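Local coordinates for peroxinectin A (Dictyostelium discoideum, PDB 6ERC), which is a secreted haem peroxidase that uses hydrogen peroxide to oxidise phenolic donors, and can also oxidise iodide and thiocyanate, at residues A[97-100]-A[104-107]; A[393-398]-A[405-410]; A[440-445]-A[451-456]; A[412-415]-A[419-422]. All blocks are in the same frame, centred on the assembly; numbering follows the deposited sequence.

Interaction 1 (A[97-100]-A[104-107])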
loop_
_atom_site.group_PDB
_atom_site.type_symbol
_atom_site.label_atom_id
_atom_site.label_comp_id
_atom_site.label_asym_id
_atom_site.label_seq_id
_atom_site.Cartn_x
_atom_site.Cartn_y
_atom_site.Cartn_z
ATOM N N VAL A 97 -14.099 -12.888 18.057
ATOM C CA VAL A 97 -13.268 -12.492 19.187
ATOM C C VAL A 97 -13.256 -13.647 20.188
ATOM O O VAL A 97 -14.336 -14.061 20.637
ATOM C CB VAL A 97 -13.785 -11.205 19.845
ATOM C CG1 VAL A 97 -12.950 -10.848 21.072
ATOM C CG2 VAL A 97 -13.782 -10.062 18.839
ATOM N N PRO A 98 -12.097 -14.188 20.550
ATOM C CA PRO A 98 -12.067 -15.206 21.605
ATOM C C PRO A 98 -12.723 -14.696 22.879
ATOM O O PRO A 98 -12.588 -13.529 23.245
ATOM C CB PRO A 98 -10.571 -15.466 21.803
ATOM C CG PRO A 98 -9.954 -15.104 20.506
ATOM C CD PRO A 98 -10.765 -13.970 19.962
ATOM N N LYS A 99 -13.441 -15.588 23.559
ATOM C CA LYS A 99 -14.113 -15.206 24.792
ATOM C C LYS A 99 -13.099 -14.663 25.791
ATOM O O LYS A 99 -11.995 -15.197 25.933
ATOM C CB LYS A 99 -14.863 -16.403 25.383
ATOM C CG LYS A 99 -15.831 -16.038 26.504
ATOM C CD LYS A 99 -16.644 -17.234 26.987
ATOM C CE LYS A 99 -15.804 -18.205 27.807
ATOM N NZ LYS A 99 -16.635 -19.253 28.474
ATOM N N CYS A 100 -13.473 -13.574 26.467
ATOM C CA CYS A 100 -12.663 -12.927 27.497
ATOM C C CYS A 100 -11.495 -12.131 26.929
ATOM O O CYS A 100 -10.579 -11.769 27.673
ATOM C CB CYS A 100 -12.131 -13.938 28.520
ATOM S SG CYS A 100 -13.398 -14.833 29.424
ATOM N N PHE A 104 -11.347 -6.753 23.308
ATOM C CA PHE A 104 -12.625 -6.722 22.609
ATOM C C PHE A 104 -13.707 -7.561 23.282
ATOM O O PHE A 104 -14.797 -7.704 22.711
ATOM C CB PHE A 104 -12.443 -7.190 21.159
ATOM C CG PHE A 104 -11.479 -6.351 20.368
ATOM C CD1 PHE A 104 -11.833 -5.081 19.942
ATOM C CD2 PHE A 104 -10.220 -6.832 20.049
ATOM C CE1 PHE A 104 -10.950 -4.306 19.213
ATOM C CE2 PHE A 104 -9.331 -6.060 19.321
ATOM C CZ PHE A 104 -9.698 -4.795 18.901
ATOM N N ASP A 105 -13.457 -8.117 24.469
ATOM C CA ASP A 105 -14.477 -8.899 25.157
ATOM C C ASP A 105 -14.078 -9.150 26.607
ATOM O O ASP A 105 -14.017 -10.306 27.046
ATOM C CB ASP A 105 -14.709 -10.226 24.435
ATOM C CG ASP A 105 -15.861 -11.015 25.025
ATOM O OD1 ASP A 105 -16.782 -10.388 25.588
ATOM O OD2 ASP A 105 -15.838 -12.261 24.941
ATOM N N PRO A 106 -13.806 -8.102 27.387
ATOM C CA PRO A 106 -13.390 -8.328 28.778
ATOM C C PRO A 106 -14.487 -8.917 29.645
ATOM O O PRO A 106 -14.181 -9.611 30.623
ATOM C CB PRO A 106 -12.982 -6.925 29.250
ATOM C CG PRO A 106 -13.771 -5.999 28.390
ATOM C CD PRO A 106 -13.881 -6.669 27.054
ATOM N N ALA A 107 -15.754 -8.665 29.319
ATOM C CA ALA A 107 -16.869 -9.225 30.072
ATOM C C ALA A 107 -17.108 -10.697 29.766
ATOM O O ALA A 107 -18.035 -11.286 30.329
ATOM C CB ALA A 107 -18.149 -8.438 29.787
HETATM O O HOH W 1 -15.934 -12.885 22.110
#
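The carboxylate of Asp105 reaches across to the backbone of Cys100, where OD2 accepts the hydrogen bond of Cys100 N at 3.1 Å. Asp105 CG is anti to the backbone N (chi1 -174°), which extends the acid toward 97-100. The N-H points at the oxygen at 154°, but the donor stands well above the carboxylate plane, 56° out of it. A water lies between Val97 O and Asp105 OD2, 2.9 Å from the latter. The peptide on one side of Cys100 N also touches the acid, with Lys99 CA 3.4 Å from Asp105 OD2, while the lysine chain runs on away from it. Backbone meets backbone as well: Cys100 CA lies only 3.0 Å from Asp105 O, in a CA-H...O contact that is bent at the hydrogen.

Farther along, the contact turns apolar. Val97 CG1 touches two neighbouring methylenes, 3.7 Å from Phe104 CB and 3.8 Å from Asp105 CB, and CG2 also touches Phe104 CB. The Phe104 ring leads away from this contact and packs on Arg49, Asn366 and Leu368.

Further bonds surround the pair. The other oxygen of Asp105, OD1, accepts Ile109 N. Cys100 is joined by a disulfide to Cys108, and Val97 pairs through its backbone with Lys112. All of this lies in the connection between the adjacent antiparallel strands 91-96 and 113-124.

With one carboxylate oxygen on Cys100 N and the other on Ile109 N, a single buried acid ties together two backbone amides nine residues apart in a loop without regular structure, and these N-H groups would be expected to help stabilise its negative charge.

Interaction 2 (A[393-398]-A[405-410])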
loop_
_atom_site.group_PDB
_atom_site.type_symbol
_atom_site.label_atom_id
_atom_site.label_comp_id
_atom_site.label_asym_id
_atom_site.label_seq_id
_atom_site.Cartn_x
_atom_site.Cartn_y
_atom_site.Cartn_z
ATOM N N PRO A 393 -2.566 -20.184 -0.133
ATOM C CA PRO A 393 -2.133 -21.503 0.342
ATOM C C PRO A 393 -1.335 -21.395 1.627
ATOM O O PRO A 393 -0.882 -20.302 2.001
ATOM C CB PRO A 393 -1.258 -22.023 -0.809
ATOM C CG PRO A 393 -1.737 -21.303 -1.997
ATOM C CD PRO A 393 -2.131 -19.938 -1.518
ATOM N N PRO A 394 -1.143 -22.508 2.336
ATOM C CA PRO A 394 -0.277 -22.492 3.519
ATOM C C PRO A 394 1.168 -22.162 3.170
ATOM O O PRO A 394 1.605 -22.263 2.022
ATOM C CB PRO A 394 -0.403 -23.917 4.068
ATOM C CG PRO A 394 -1.708 -24.402 3.557
ATOM C CD PRO A 394 -1.881 -23.777 2.213
ATOM N N TYR A 395 1.917 -21.779 4.206
ATOM C CA TYR A 395 3.301 -21.345 4.044
ATOM C C TYR A 395 4.101 -22.320 3.184
ATOM O O TYR A 395 4.687 -21.936 2.167
ATOM C CB TYR A 395 3.936 -21.176 5.428
ATOM C CG TYR A 395 5.409 -20.833 5.425
ATOM C CD1 TYR A 395 5.868 -19.637 4.884
ATOM C CD2 TYR A 395 6.340 -21.696 5.992
ATOM C CE1 TYR A 395 7.214 -19.321 4.892
ATOM C CE2 TYR A 395 7.684 -21.388 6.006
ATOM C CZ TYR A 395 8.118 -20.201 5.457
ATOM O OH TYR A 395 9.461 -19.898 5.471
ATOM N N ASN A 396 4.137 -23.596 3.579
ATOM C CA ASN A 396 4.946 -24.562 2.841
ATOM C C ASN A 396 4.373 -24.848 1.458
ATOM O O ASN A 396 5.130 -25.146 0.528
ATOM C CB ASN A 396 5.082 -25.863 3.636
ATOM C CG ASN A 396 6.470 -26.042 4.239
ATOM O OD1 ASN A 396 7.432 -25.399 3.820
ATOM N ND2 ASN A 396 6.578 -26.931 5.220
ATOM N N SER A 397 3.049 -24.773 1.297
ATOM C CA SER A 397 2.465 -24.962 -0.027
ATOM C C SER A 397 2.853 -23.824 -0.965
ATOM O O SER A 397 3.166 -24.057 -2.138
ATOM C CB SER A 397 0.944 -25.069 0.076
ATOM O OG SER A 397 0.366 -25.272 -1.203
ATOM N N LEU A 398 2.839 -22.588 -0.465
ATOM C CA LEU A 398 3.229 -21.450 -1.290
ATOM C C LEU A 398 4.672 -21.588 -1.760
ATOM O O LEU A 398 4.971 -21.397 -2.944
ATOM C CB LEU A 398 3.037 -20.150 -0.507
ATOM C CG LEU A 398 3.441 -18.856 -1.218
ATOM C CD1 LEU A 398 2.641 -18.670 -2.496
ATOM C CD2 LEU A 398 3.254 -17.668 -0.293
ATOM N N ARG A 405 12.155 -24.598 -1.637
ATOM C CA ARG A 405 12.113 -25.818 -0.844
ATOM C C ARG A 405 11.247 -25.609 0.398
ATOM O O ARG A 405 11.356 -24.577 1.064
ATOM C CB ARG A 405 13.522 -26.236 -0.423
ATOM C CG ARG A 405 14.309 -26.961 -1.504
ATOM C CD ARG A 405 15.628 -27.494 -0.963
ATOM N NE ARG A 405 16.134 -28.615 -1.751
ATOM C CZ ARG A 405 15.696 -29.868 -1.647
ATOM N NH1 ARG A 405 14.727 -30.171 -0.790
ATOM N NH2 ARG A 405 16.223 -30.823 -2.404
ATOM N N PRO A 406 10.382 -26.564 0.737
ATOM C CA PRO A 406 9.567 -26.412 1.948
ATOM C C PRO A 406 10.392 -26.647 3.203
ATOM O O PRO A 406 11.387 -27.373 3.193
ATOM C CB PRO A 406 8.487 -27.484 1.781
ATOM C CG PRO A 406 9.148 -28.541 0.968
ATOM C CD PRO A 406 10.098 -27.833 0.042
ATOM N N VAL A 407 9.968 -26.012 4.292
ATOM C CA VAL A 407 10.645 -26.179 5.571
ATOM C C VAL A 407 10.268 -27.527 6.167
ATOM O O VAL A 407 9.190 -28.073 5.902
ATOM C CB VAL A 407 10.304 -25.029 6.541
ATOM C CG1 VAL A 407 10.767 -23.694 5.975
ATOM C CG2 VAL A 407 8.811 -25.005 6.853
ATOM N N GLN A 408 11.168 -28.073 6.981
ATOM C CA GLN A 408 10.919 -29.327 7.675
ATOM C C GLN A 408 10.647 -29.156 9.161
ATOM O O GLN A 408 9.844 -29.909 9.715
ATOM C CB GLN A 408 12.105 -30.281 7.490
ATOM C CG GLN A 408 12.253 -30.815 6.069
ATOM C CD GLN A 408 13.262 -31.948 5.970
ATOM O OE1 GLN A 408 14.149 -32.084 6.816
ATOM N NE2 GLN A 408 13.126 -32.774 4.936
ATOM N N THR A 409 11.285 -28.191 9.819
ATOM C CA THR A 409 11.047 -27.935 11.233
ATOM C C THR A 409 10.994 -26.433 11.470
ATOM O O THR A 409 11.258 -25.626 10.573
ATOM C CB THR A 409 12.120 -28.579 12.124
ATOM O OG1 THR A 409 11.924 -28.174 13.486
ATOM C CG2 THR A 409 13.518 -28.180 11.679
ATOM N N TRP A 410 10.652 -26.064 12.706
ATOM C CA TRP A 410 10.480 -24.653 13.034
ATOM C C TRP A 410 11.792 -23.896 12.890
ATOM O O TRP A 410 11.804 -22.732 12.469
ATOM C CB TRP A 410 9.932 -24.505 14.453
ATOM C CG TRP A 410 8.757 -25.388 14.746
ATOM C CD1 TRP A 410 8.780 -26.600 15.374
ATOM C CD2 TRP A 410 7.383 -25.131 14.424
ATOM N NE1 TRP A 410 7.509 -27.113 15.463
ATOM C CE2 TRP A 410 6.633 -26.230 14.887
ATOM C CE3 TRP A 410 6.716 -24.080 13.789
ATOM C CZ2 TRP A 410 5.250 -26.308 14.736
ATOM C CZ3 TRP A 410 5.342 -24.160 13.640
ATOM C CH2 TRP A 410 4.626 -25.265 14.112
#
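Asn396, in the first turn of helix 395-401, makes a two-point side-chain-to-backbone contact with Val407 in the extended loop that follows the same helix. Its OD1 accepts Val407 N at 2.7 Å, with the donor in the carbonyl plane on a lone pair. The other half of the amide gives the return bond: Asn396 ND2 donates to Val407 O at 2.9 Å, its N-H pointing at the oxygen at 154°. Used on both sides, the flat group cannot easily flip, and its ND2 has a second acceptor in Asp431 OD1. Pro406 packs closely at the oxygen end, its CB 3.1 Å from Asn396 OD1.

Beside this polar pair, the Tyr395 ring meets Val407 CG1 through CE2 at 3.9 Å, the two side chains crossing at about a right angle. Tyr395 CG is anti to the backbone N (chi1 175°), which carries the ring past the valine so that OH reaches Glu442. An alanine in place of Asn396 would probably leave Val407 N and O without these partners and let the loop drift from the helix.

The amide thus imitates a peptide group paired with one residue of an extended chain, here folding a connecting loop back onto the start of its helix within the animal haem peroxidase fold.

Interaction 3 (A[440-445]-A[451-456])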
loop_
_atom_site.group_PDB
_atom_site.type_symbol
_atom_site.label_atom_id
_atom_site.label_comp_id
_atom_site.label_asym_id
_atom_site.label_seq_id
_atom_site.Cartn_x
_atom_site.Cartn_y
_atom_site.Cartn_z
ATOM N N LEU A 440 6.724 -13.473 7.235
ATOM C CA LEU A 440 7.188 -12.480 8.196
ATOM C C LEU A 440 8.229 -13.061 9.142
ATOM O O LEU A 440 9.169 -12.364 9.542
ATOM C CB LEU A 440 6.002 -11.928 8.984
ATOM C CG LEU A 440 5.141 -10.933 8.212
ATOM C CD1 LEU A 440 3.860 -10.622 8.959
ATOM C CD2 LEU A 440 5.922 -9.657 7.949
ATOM N N ALA A 441 8.077 -14.335 9.516
ATOM C CA ALA A 441 8.968 -14.943 10.497
ATOM C C ALA A 441 10.344 -15.257 9.922
ATOM O O ALA A 441 11.281 -15.498 10.692
ATOM C CB ALA A 441 8.337 -16.220 11.052
ATOM N N GLU A 442 10.486 -15.259 8.600
ATOM C CA GLU A 442 11.748 -15.613 7.973
ATOM C C GLU A 442 12.828 -14.586 8.295
ATOM O O GLU A 442 12.553 -13.426 8.618
ATOM C CB GLU A 442 11.584 -15.717 6.456
ATOM C CG GLU A 442 10.684 -16.855 6.006
ATOM C CD GLU A 442 10.507 -16.909 4.502
ATOM O OE1 GLU A 442 11.007 -15.998 3.806
ATOM O OE2 GLU A 442 9.868 -17.867 4.019
ATOM N N ASP A 443 14.077 -15.034 8.204
ATOM C CA ASP A 443 15.209 -14.122 8.276
ATOM C C ASP A 443 15.273 -13.279 7.007
ATOM O O ASP A 443 14.961 -13.753 5.912
ATOM C CB ASP A 443 16.510 -14.904 8.455
ATOM C CG ASP A 443 16.463 -15.846 9.640
ATOM O OD1 ASP A 443 15.906 -15.457 10.687
ATOM O OD2 ASP A 443 16.979 -16.977 9.520
ATOM N N HIS A 444 15.677 -12.022 7.158
ATOM C CA HIS A 444 15.755 -11.124 6.014
ATOM C C HIS A 444 16.865 -11.554 5.063
ATOM O O HIS A 444 17.963 -11.924 5.487
ATOM C CB HIS A 444 15.999 -9.689 6.478
ATOM C CG HIS A 444 14.878 -9.116 7.287
ATOM N ND1 HIS A 444 14.995 -7.934 7.987
ATOM C CD2 HIS A 444 13.617 -9.558 7.505
ATOM C CE1 HIS A 444 13.856 -7.675 8.604
ATOM N NE2 HIS A 444 13.003 -8.646 8.327
ATOM N N MET A 445 16.572 -11.500 3.765
ATOM C CA MET A 445 17.583 -11.780 2.757
ATOM C C MET A 445 18.733 -10.787 2.876
ATOM O O MET A 445 18.551 -9.639 3.292
ATOM C CB MET A 445 16.972 -11.704 1.357
ATOM C CG MET A 445 16.031 -12.845 1.033
ATOM S SD MET A 445 16.852 -14.190 0.152
ATOM C CE MET A 445 16.894 -13.526 -1.512
ATOM N N GLY A 451 12.045 -11.463 4.016
ATOM C CA GLY A 451 12.518 -12.823 3.894
ATOM C C GLY A 451 12.536 -13.297 2.453
ATOM O O GLY A 451 12.097 -12.616 1.526
ATOM N N GLN A 452 13.058 -14.511 2.275
ATOM C CA GLN A 452 13.174 -15.086 0.939
ATOM C C GLN A 452 11.818 -15.154 0.248
ATOM O O GLN A 452 11.687 -14.787 -0.924
ATOM C CB GLN A 452 13.798 -16.477 1.032
ATOM C CG GLN A 452 14.069 -17.131 -0.309
ATOM C CD GLN A 452 14.420 -18.596 -0.173
ATOM O OE1 GLN A 452 13.790 -19.329 0.592
ATOM N NE2 GLN A 452 15.432 -19.032 -0.913
ATOM N N THR A 453 10.794 -15.628 0.959
ATOM C CA THR A 453 9.488 -15.815 0.336
ATOM C C THR A 453 8.909 -14.483 -0.128
ATOM O O THR A 453 8.583 -14.308 -1.308
ATOM C CB THR A 453 8.540 -16.510 1.313
ATOM O OG1 THR A 453 9.122 -17.748 1.735
ATOM C CG2 THR A 453 7.199 -16.789 0.652
ATOM N N PHE A 454 8.764 -13.530 0.794
ATOM C CA PHE A 454 8.244 -12.220 0.421
ATOM C C PHE A 454 9.127 -11.556 -0.630
ATOM O O PHE A 454 8.628 -10.887 -1.541
ATOM C CB PHE A 454 8.121 -11.335 1.664
ATOM C CG PHE A 454 6.945 -11.670 2.552
ATOM C CD1 PHE A 454 6.134 -12.764 2.291
ATOM C CD2 PHE A 454 6.646 -10.872 3.643
ATOM C CE1 PHE A 454 5.055 -13.054 3.105
ATOM C CE2 PHE A 454 5.569 -11.159 4.459
ATOM C CZ PHE A 454 4.774 -12.251 4.189
ATOM N N TYR A 455 10.445 -11.737 -0.524
ATOM C CA TYR A 455 11.360 -11.201 -1.525
ATOM C C TYR A 455 10.975 -11.668 -2.924
ATOM O O TYR A 455 10.902 -10.869 -3.865
ATOM C CB TYR A 455 12.788 -11.631 -1.188
ATOM C CG TYR A 455 13.858 -11.111 -2.116
ATOM C CD1 TYR A 455 14.090 -11.708 -3.348
ATOM C CD2 TYR A 455 14.660 -10.043 -1.746
ATOM C CE1 TYR A 455 15.077 -11.242 -4.191
ATOM C CE2 TYR A 455 15.649 -9.570 -2.582
ATOM C CZ TYR A 455 15.855 -10.173 -3.803
ATOM O OH TYR A 455 16.843 -9.705 -4.639
ATOM N N LEU A 456 10.721 -12.970 -3.076
ATOM C CA LEU A 456 10.432 -13.521 -4.395
ATOM C C LEU A 456 9.119 -12.981 -4.947
ATOM O O LEU A 456 9.026 -12.663 -6.138
ATOM C CB LEU A 456 10.403 -15.047 -4.322
ATOM C CG LEU A 456 10.502 -15.810 -5.646
ATOM C CD1 LEU A 456 11.126 -17.176 -5.412
ATOM C CD2 LEU A 456 9.142 -15.960 -6.312
HETATM O O HOH W 2 9.638 -13.975 3.702
HETATM O O HOH W 3 14.711 -15.531 3.861
#
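The N-terminal turn of helix 452-467 receives a buried carboxylate, that of Glu442, from the loop leaving the preceding helix. Glu442 OE1 accepts Thr453 N at 2.9 Å through its syn lone pair, and the bond is nearly straight at 170°. The second oxygen, OE2, accepts the Thr453 hydroxyl; the modelled OE2 to OG1 separation of 2.4 Å is very short and its exact value doubtful. The two bonds hold the carboxylate on one residue of the turn, where the helix dipole would probably stabilise its charge. Gly451, at the N-cap, has no CB to stand in the way of OE1. Its CA makes a CA-H...O contact with Asp443 O at 3.3 Å.

Farther along the loop, Met445 bends at chi2 and chi3 to bring its methyl over the Tyr455 ring: CE lies 3.8 Å from the centroid and 10° off the ring normal, a CH-pi contact, with SD farther out above the same face in a Met-aromatic contact. Met445 SD also leans on Gln452 CB at 3.9 Å. Leu440 CG touches Phe454 CE2 at 3.8 Å.

Tyr395 OH, from helix 395-401, is probably hydrogen-bonded to Glu442 OE2, and Gln452 OE1 accepts from Arg399 of that helix, while His444 turns away to Glu66 and Ile356. Phe454 also packs on helix 294-300, so the joint between helices 435-441 and 452-467 is bordered by two further helices.

Interaction 4 (A[412-415]-A[419-422])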
loop_
_atom_site.group_PDB
_atom_site.type_symbol
_atom_site.label_atom_id
_atom_site.label_comp_id
_atom_site.label_asym_id
_atom_site.label_seq_id
_atom_site.Cartn_x
_atom_site.Cartn_y
_atom_site.Cartn_z
ATOM N N ASP A 412 14.031 -24.192 10.737
ATOM C CA ASP A 412 14.313 -23.824 9.354
ATOM C C ASP A 412 13.782 -22.436 9.031
ATOM O O ASP A 412 14.316 -21.757 8.147
ATOM C CB ASP A 412 13.717 -24.849 8.390
ATOM C CG ASP A 412 14.324 -26.227 8.555
ATOM O OD1 ASP A 412 13.576 -27.163 8.901
ATOM O OD2 ASP A 412 15.548 -26.374 8.347
ATOM N N ILE A 413 12.740 -21.995 9.736
ATOM C CA ILE A 413 12.170 -20.677 9.479
ATOM C C ILE A 413 12.991 -19.590 10.163
ATOM O O ILE A 413 13.217 -18.518 9.591
ATOM C CB ILE A 413 10.698 -20.642 9.928
ATOM C CG1 ILE A 413 9.891 -21.722 9.203
ATOM C CG2 ILE A 413 10.090 -19.269 9.655
ATOM C CD1 ILE A 413 8.531 -21.971 9.808
ATOM N N THR A 414 13.447 -19.837 11.390
ATOM C CA THR A 414 14.167 -18.822 12.145
ATOM C C THR A 414 14.889 -19.467 13.316
ATOM O O THR A 414 14.493 -20.526 13.809
ATOM C CB THR A 414 13.223 -17.733 12.661
ATOM O OG1 THR A 414 13.949 -16.830 13.505
ATOM C CG2 THR A 414 12.082 -18.352 13.451
ATOM N N SER A 415 15.943 -18.794 13.773
ATOM C CA SER A 415 16.688 -19.238 14.942
ATOM C C SER A 415 16.204 -18.595 16.236
ATOM O O SER A 415 16.595 -19.046 17.317
ATOM C CB SER A 415 18.180 -18.944 14.754
ATOM O OG SER A 415 18.701 -19.669 13.653
ATOM N N ILE A 419 10.273 -16.633 18.447
ATOM C CA ILE A 419 9.506 -16.818 17.220
ATOM C C ILE A 419 9.106 -18.282 17.076
ATOM O O ILE A 419 7.955 -18.599 16.755
ATOM C CB ILE A 419 10.300 -16.330 15.994
ATOM C CG1 ILE A 419 10.849 -14.911 16.197
ATOM C CG2 ILE A 419 9.421 -16.380 14.747
ATOM C CD1 ILE A 419 9.801 -13.831 16.272
ATOM N N GLN A 420 10.049 -19.197 17.316
ATOM C CA GLN A 420 9.739 -20.622 17.252
ATOM C C GLN A 420 8.597 -20.977 18.193
ATOM O O GLN A 420 7.654 -21.681 17.813
ATOM C CB GLN A 420 10.981 -21.445 17.594
ATOM C CG GLN A 420 12.100 -21.341 16.584
ATOM C CD GLN A 420 13.312 -22.146 16.992
ATOM O OE1 GLN A 420 13.231 -23.008 17.868
ATOM N NE2 GLN A 420 14.448 -21.868 16.363
ATOM N N ASN A 421 8.667 -20.499 19.436
ATOM C CA ASN A 421 7.638 -20.830 20.414
ATOM C C ASN A 421 6.274 -20.315 19.975
ATOM O O ASN A 421 5.281 -21.050 20.004
ATOM C CB ASN A 421 8.027 -20.265 21.779
ATOM C CG ASN A 421 9.228 -20.973 22.377
ATOM O OD1 ASN A 421 9.898 -21.763 21.704
ATOM N ND2 ASN A 421 9.510 -20.694 23.647
ATOM N N ARG A 422 6.204 -19.049 19.554
ATOM C CA ARG A 422 4.924 -18.486 19.139
ATOM C C ARG A 422 4.343 -19.236 17.948
ATOM O O ARG A 422 3.118 -19.359 17.831
ATOM C CB ARG A 422 5.086 -16.999 18.821
ATOM C CG ARG A 422 5.332 -16.152 20.060
ATOM C CD ARG A 422 5.232 -14.660 19.786
ATOM N NE ARG A 422 5.329 -13.893 21.027
ATOM C CZ ARG A 422 4.838 -12.671 21.205
ATOM N NH1 ARG A 422 4.197 -12.048 20.227
ATOM N NH2 ARG A 422 4.979 -12.071 22.378
#
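Gln420 reaches from helix 417-426 to the backbone of Thr414. From CB the chain leaves with CG anti to the carbonyl carbon (chi1 -67°) and then runs straight out, which carries its end nearer to 412-415 than its base. CG passes Thr414 O at 3.8 Å and comes loosely against the methyl CG2 of the same threonine. CD is equally far from that oxygen. At the tip, NE2 donates to Thr414 O at 2.9 Å with the N-H pointing at the acceptor at 154°. The bond lies a little off both flat groups, the donor tilted 20° from the carbonyl plane. Ser415 O, 3.7 Å from Gln420 NE2, is near but not bonded.

Beside this polar arm, Thr414 CG2 rests on the branch of Ile419, 3.6 Å from its CG2 and 3.7 Å from its CB. Thr414 OG1 points elsewhere, to Asp416 N, and the methyl is left toward Ile419. Ile419 CG1 leads away; the side chain packs on Ala441, Ile358 and Tyr359. A leucine at the place of Gln420 is likely to leave Thr414 O without its side-chain donor and the end of helix 410-413 less firmly held.

With the Thr414 hydroxyl on the N-H two residues on, the link is an ST turn, and the whole is a tight connection between consecutive helices, 410-413 and 417-426, in the largely helical body of the peroxidase.

Along the chain the order is interaction 1, then 2, 4 and 3. Interaction 1 stands apart, in a loop between two strands of the antiparallel sheet; its centre is 28 to 33 Å from the others and its nearest atoms are about 14 to 19 Å away. The remaining three form a compact group, centres 13 Å apart in every pairing, built from the successive helices 395-401, 410-413, 417-426, 435-441 and 452-467. Tyr395 of interaction 2 probably hydrogen-bonds to Glu442 of interaction 3, Ile413 packs against Tyr395 and Val407, and Ala441 lies against Ile413 and Ile419. Short loop closures thereby pack against one another in one helical region of the peroxidase fold.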